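Local coordinates for protein endoribonuclease PemK (Escherichia coli, PDB 1M1F) that acts as the toxin of a plasmid-borne toxin-antitoxin system, probably by cleaving RNA, and kills daughter cells that have lost the plasmid, at residues D75-I80 / G103-I108; H17-T22 / V42-S47. All coordinates share one frame; numbering follows the deposited sequence.

Both contacts rest on the same antiparallel sheet, on strands that lie next to each other in it. Interaction 2 comes first along the chain and ties the loop between strands 5-10 and 22-27 to strand 41-46. Interaction 1 opens only after it has closed, and brings the end of strand 71-79 against the end of helix 95-106. Their centres are about 13 Å apart. The two strands join them directly, R78 N lying 2.9 Å from V42 O in a probable hydrogen bond, while P77 packs on V43. Both contacts also reach the second subunit, so the parts they hold together border on the surface that makes the homodimer.

Interaction 1 of 2, residues D75-I80 / G103-I108; sequences DQPRTI and GRLSTI
P77 and L105 meet through carbon alone: the CG of the proline ring lies 4.1 Å from CD2 of L105, and its CB is hardly farther from the same methyl. The two side chains slide past each other in opposite directions, so a corner of the ring rests on one branch of the leucine, both ring carbons meeting the one methyl, CD2. The leucine gets there through its torsions. Its CB does not itself aim at segment 75-80, but with CG set anti to the carbonyl carbon (chi1 -74°) and CD1 running on anti to CA, CD2 is the branch that comes to the proline.

A second, looser touch lies beside the first. I108 reaches out with its ethyl branch, CG1 lodged between backbone N and carbonyl carbon (chi1 52°) and CD1 extended beyond it. That terminal methyl comes within 4.4 Å of D75 CA, so it meets the backbone side of the aspartate. The CB of D75 is turned away from segment 103-108, and its carboxylate makes a salt bridge with R73.

No hydrogen bond spans this buried contact. The chain that presents L105 and I108 is nevertheless held in shape by bonds of its own. R104 O accepts both T107 N and T107 OG1; the hydroxyl is 2.7 Å from that oxygen and lies in the carbonyl plane. I108 N in turn bonds to L105 O, the same three-residue step.

Segment 75-80 also borders the second subunit: P77 O accepts a bond from T79 OG1 of the other copy, and T79 OG1 here gives one to P77 O there. Taken together, this is apolar packing of the C-terminal helix against the SH3-like beta fold of the PemK/MazF toxins, right beside the dimer interface.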
# COMPACT_ATOMS: atom_id res chain seq x y z
N ASP A 75 -4.86 -3.95 6.43
CA ASP A 75 -5.71 -3.27 5.47
C ASP A 75 -5.18 -1.89 5.05
O ASP A 75 -5.80 -1.26 4.20
CB ASP A 75 -7.15 -3.13 5.99
CG ASP A 75 -7.25 -2.56 7.39
OD1 ASP A 75 -6.26 -2.57 8.16
OD2 ASP A 75 -8.33 -2.10 7.83
N GLN A 76 -4.05 -1.44 5.59
CA GLN A 76 -3.56 -0.10 5.25
C GLN A 76 -2.12 -0.08 4.75
O GLN A 76 -1.28 0.65 5.27
CB GLN A 76 -3.72 0.88 6.43
CG GLN A 76 -5.18 1.15 6.83
CD GLN A 76 -5.43 2.51 7.56
OE1 GLN A 76 -6.16 2.53 8.56
NE2 GLN A 76 -4.91 3.62 7.02
N PRO A 77 -1.81 -0.84 3.70
CA PRO A 77 -0.45 -0.79 3.16
C PRO A 77 -0.13 0.58 2.56
O PRO A 77 -1.01 1.25 2.00
CB PRO A 77 -0.47 -1.86 2.08
CG PRO A 77 -1.91 -1.91 1.65
CD PRO A 77 -2.68 -1.76 2.92
N ARG A 78 1.13 0.97 2.66
CA ARG A 78 1.58 2.23 2.11
C ARG A 78 3.02 2.13 1.67
O ARG A 78 3.86 1.57 2.39
CB ARG A 78 1.49 3.27 3.20
CG ARG A 78 1.68 4.62 2.77
CD ARG A 78 1.09 5.59 3.76
NE ARG A 78 1.73 6.83 3.50
CZ ARG A 78 1.75 7.85 4.33
NH1 ARG A 78 1.12 7.81 5.50
NH2 ARG A 78 2.41 8.92 3.95
N THR A 79 3.32 2.68 0.51
CA THR A 79 4.67 2.77 -0.00
C THR A 79 5.27 4.05 0.55
O THR A 79 4.70 5.13 0.37
CB THR A 79 4.62 2.82 -1.53
OG1 THR A 79 4.07 1.59 -2.02
CG2 THR A 79 6.00 2.94 -2.12
N ILE A 80 6.40 3.95 1.24
CA ILE A 80 7.02 5.14 1.82
C ILE A 80 8.51 5.21 1.56
O ILE A 80 9.18 4.20 1.41
CB ILE A 80 6.75 5.24 3.37
CG1 ILE A 80 7.33 4.05 4.12
CG2 ILE A 80 5.24 5.38 3.64
CD1 ILE A 80 7.33 4.23 5.65
N GLY A 103 -0.63 -13.27 4.33
CA GLY A 103 -1.89 -13.92 4.04
C GLY A 103 -3.04 -12.93 3.96
O GLY A 103 -3.88 -13.03 3.06
N ARG A 104 -3.10 -11.99 4.89
CA ARG A 104 -4.17 -10.99 4.87
C ARG A 104 -4.03 -10.11 3.62
O ARG A 104 -5.01 -9.85 2.94
CB ARG A 104 -4.15 -10.08 6.11
CG ARG A 104 -4.54 -10.68 7.46
CD ARG A 104 -5.47 -11.81 7.43
NE ARG A 104 -6.27 -11.86 8.65
CZ ARG A 104 -6.21 -12.83 9.55
NH1 ARG A 104 -5.37 -13.85 9.42
NH2 ARG A 104 -7.01 -12.77 10.60
N LEU A 105 -2.82 -9.67 3.31
CA LEU A 105 -2.61 -8.82 2.14
C LEU A 105 -2.94 -9.55 0.85
O LEU A 105 -3.42 -8.93 -0.12
CB LEU A 105 -1.17 -8.32 2.11
CG LEU A 105 -0.87 -7.23 3.15
CD1 LEU A 105 0.62 -7.09 3.40
CD2 LEU A 105 -1.45 -5.89 2.71
N SER A 106 -2.72 -10.86 0.82
CA SER A 106 -3.00 -11.66 -0.36
C SER A 106 -4.48 -11.60 -0.73
O SER A 106 -4.83 -11.69 -1.91
CB SER A 106 -2.58 -13.12 -0.15
OG SER A 106 -2.61 -13.80 -1.39
N THR A 107 -5.35 -11.44 0.25
CA THR A 107 -6.78 -11.40 -0.03
C THR A 107 -7.24 -10.13 -0.73
O THR A 107 -8.32 -10.13 -1.31
CB THR A 107 -7.64 -11.59 1.25
OG1 THR A 107 -7.53 -10.45 2.13
CG2 THR A 107 -7.22 -12.82 2.05
N ILE A 108 -6.43 -9.08 -0.67
CA ILE A 108 -6.84 -7.80 -1.28
C ILE A 108 -5.92 -7.28 -2.38
O ILE A 108 -6.35 -6.46 -3.18
CB ILE A 108 -7.04 -6.68 -0.21
CG1 ILE A 108 -5.82 -6.54 0.71
CG2 ILE A 108 -8.31 -6.92 0.58
CD1 ILE A 108 -5.83 -5.27 1.51

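Interaction 2 of 2, residues H17-T22 / V42-S47; sequences HEQQGT and VVPVTS
Q19 and P44 mark the nearest approach of the two backbones, their CA atoms 7.8 Å apart, too far for any backbone bond between loop and strand. Segment 42-47 is extended up to T46, so alternate side chains face the same way: P44 and T46 look toward the loop, V45 away from it. The loop has no regular structure, and Q19 is the residue it sends across.

The glutamine does all the touching from its side. Its CB points toward the strand, and CG, anti to the backbone N (chi1 -172°), meets the ring of P44; a bend at chi2 (65°) then turns the amide along toward T46. At that bend CG sits equally near CB and CG of the P44 ring, 4.1 Å from each, so the methylene straddles one ring bond.

Farther on, the T46 methyl lies over the flat face of the amide. CG2 is 3.4 Å from Q19 NE2 and 3.6 Å from Q19 CD, with OE1 at much the same range. This is packing of a methyl on an amide plane, with no hydrogen bond between the two segments. The methyl is brought there by a threonine rotamer that puts OG1 in the crowded position between N and carbonyl carbon, leaving CG2 anti to the carbonyl carbon.

Q19 also leans on Q76 of strand 71-79, and R23 packs against both P44 and T46. Next to Q19, E18 makes a salt bridge with R85 of the second subunit. The contact thus lays the long loop between strands 5-10 and 22-27 over a central strand of the SH3-like PemK/MazF fold, close to where the homodimer joins.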
# COMPACT_ATOMS: atom_id res chain seq x y z
N HIS A 17 -9.50 9.81 7.03
CA HIS A 17 -9.41 8.63 7.89
C HIS A 17 -8.05 7.92 7.84
O HIS A 17 -7.86 6.90 8.50
CB HIS A 17 -10.47 7.58 7.50
CG HIS A 17 -11.90 8.03 7.64
ND1 HIS A 17 -12.63 8.56 6.60
CD2 HIS A 17 -12.75 7.96 8.69
CE1 HIS A 17 -13.85 8.83 7.00
NE2 HIS A 17 -13.96 8.48 8.27
N GLU A 18 -7.11 8.43 7.05
CA GLU A 18 -5.80 7.78 6.91
C GLU A 18 -5.09 7.66 8.25
O GLU A 18 -5.16 8.54 9.09
CB GLU A 18 -4.94 8.57 5.92
CG GLU A 18 -5.43 8.45 4.48
CD GLU A 18 -4.93 9.55 3.56
OE1 GLU A 18 -3.97 10.28 3.90
OE2 GLU A 18 -5.51 9.69 2.46
N GLN A 19 -4.40 6.54 8.45
CA GLN A 19 -3.66 6.31 9.68
C GLN A 19 -2.65 7.44 9.88
O GLN A 19 -1.86 7.74 8.98
CB GLN A 19 -2.95 4.96 9.62
CG GLN A 19 -2.32 4.56 10.94
CD GLN A 19 -3.35 4.34 12.04
OE1 GLN A 19 -3.29 4.97 13.09
NE2 GLN A 19 -4.29 3.45 11.78
N GLN A 20 -2.67 8.04 11.07
CA GLN A 20 -1.81 9.18 11.39
C GLN A 20 -0.67 8.82 12.34
O GLN A 20 -0.63 7.72 12.90
CB GLN A 20 -2.62 10.28 12.09
CG GLN A 20 -3.98 10.60 11.48
CD GLN A 20 -4.67 11.79 12.15
OE1 GLN A 20 -5.52 12.45 11.54
NE2 GLN A 20 -4.30 12.07 13.40
N GLY A 21 0.24 9.77 12.51
CA GLY A 21 1.25 9.71 13.55
C GLY A 21 2.59 9.08 13.24
O GLY A 21 2.83 8.54 12.16
N THR A 22 3.48 9.19 14.21
CA THR A 22 4.75 8.50 14.18
C THR A 22 4.49 7.21 14.95
O THR A 22 4.06 7.24 16.10
CB THR A 22 5.83 9.32 14.88
OG1 THR A 22 6.13 10.48 14.09
CG2 THR A 22 7.14 8.57 14.93
N VAL A 42 4.90 -0.88 3.50
CA VAL A 42 4.75 -1.15 4.92
C VAL A 42 3.29 -1.18 5.33
O VAL A 42 2.42 -0.67 4.62
CB VAL A 42 5.49 -0.07 5.79
CG1 VAL A 42 6.90 0.14 5.30
CG2 VAL A 42 4.72 1.25 5.80
N VAL A 43 3.01 -1.81 6.47
CA VAL A 43 1.69 -1.74 7.09
C VAL A 43 1.88 -1.22 8.52
O VAL A 43 2.84 -1.58 9.21
CB VAL A 43 0.93 -3.07 7.06
CG1 VAL A 43 0.38 -3.32 5.67
CG2 VAL A 43 1.79 -4.24 7.53
N PRO A 44 0.98 -0.36 8.99
CA PRO A 44 1.15 0.26 10.30
C PRO A 44 0.71 -0.59 11.48
O PRO A 44 -0.17 -1.44 11.35
CB PRO A 44 0.26 1.49 10.21
CG PRO A 44 -0.84 1.07 9.29
CD PRO A 44 -0.25 0.11 8.32
N VAL A 45 1.32 -0.33 12.63
CA VAL A 45 0.96 -0.96 13.89
C VAL A 45 0.21 0.06 14.74
O VAL A 45 0.65 1.21 14.86
CB VAL A 45 2.21 -1.41 14.65
CG1 VAL A 45 1.86 -1.97 16.03
CG2 VAL A 45 2.98 -2.41 13.84
N THR A 46 -0.92 -0.36 15.30
CA THR A 46 -1.72 0.49 16.18
C THR A 46 -2.01 -0.25 17.47
O THR A 46 -1.77 -1.45 17.58
CB THR A 46 -3.09 0.83 15.55
OG1 THR A 46 -3.87 -0.36 15.36
CG2 THR A 46 -2.95 1.42 14.18
N SER A 47 -2.55 0.45 18.46
CA SER A 47 -3.04 -0.25 19.63
C SER A 47 -4.43 -0.76 19.25
O SER A 47 -4.72 -1.96 19.33
CB SER A 47 -3.13 0.67 20.83
OG SER A 47 -4.37 1.36 20.83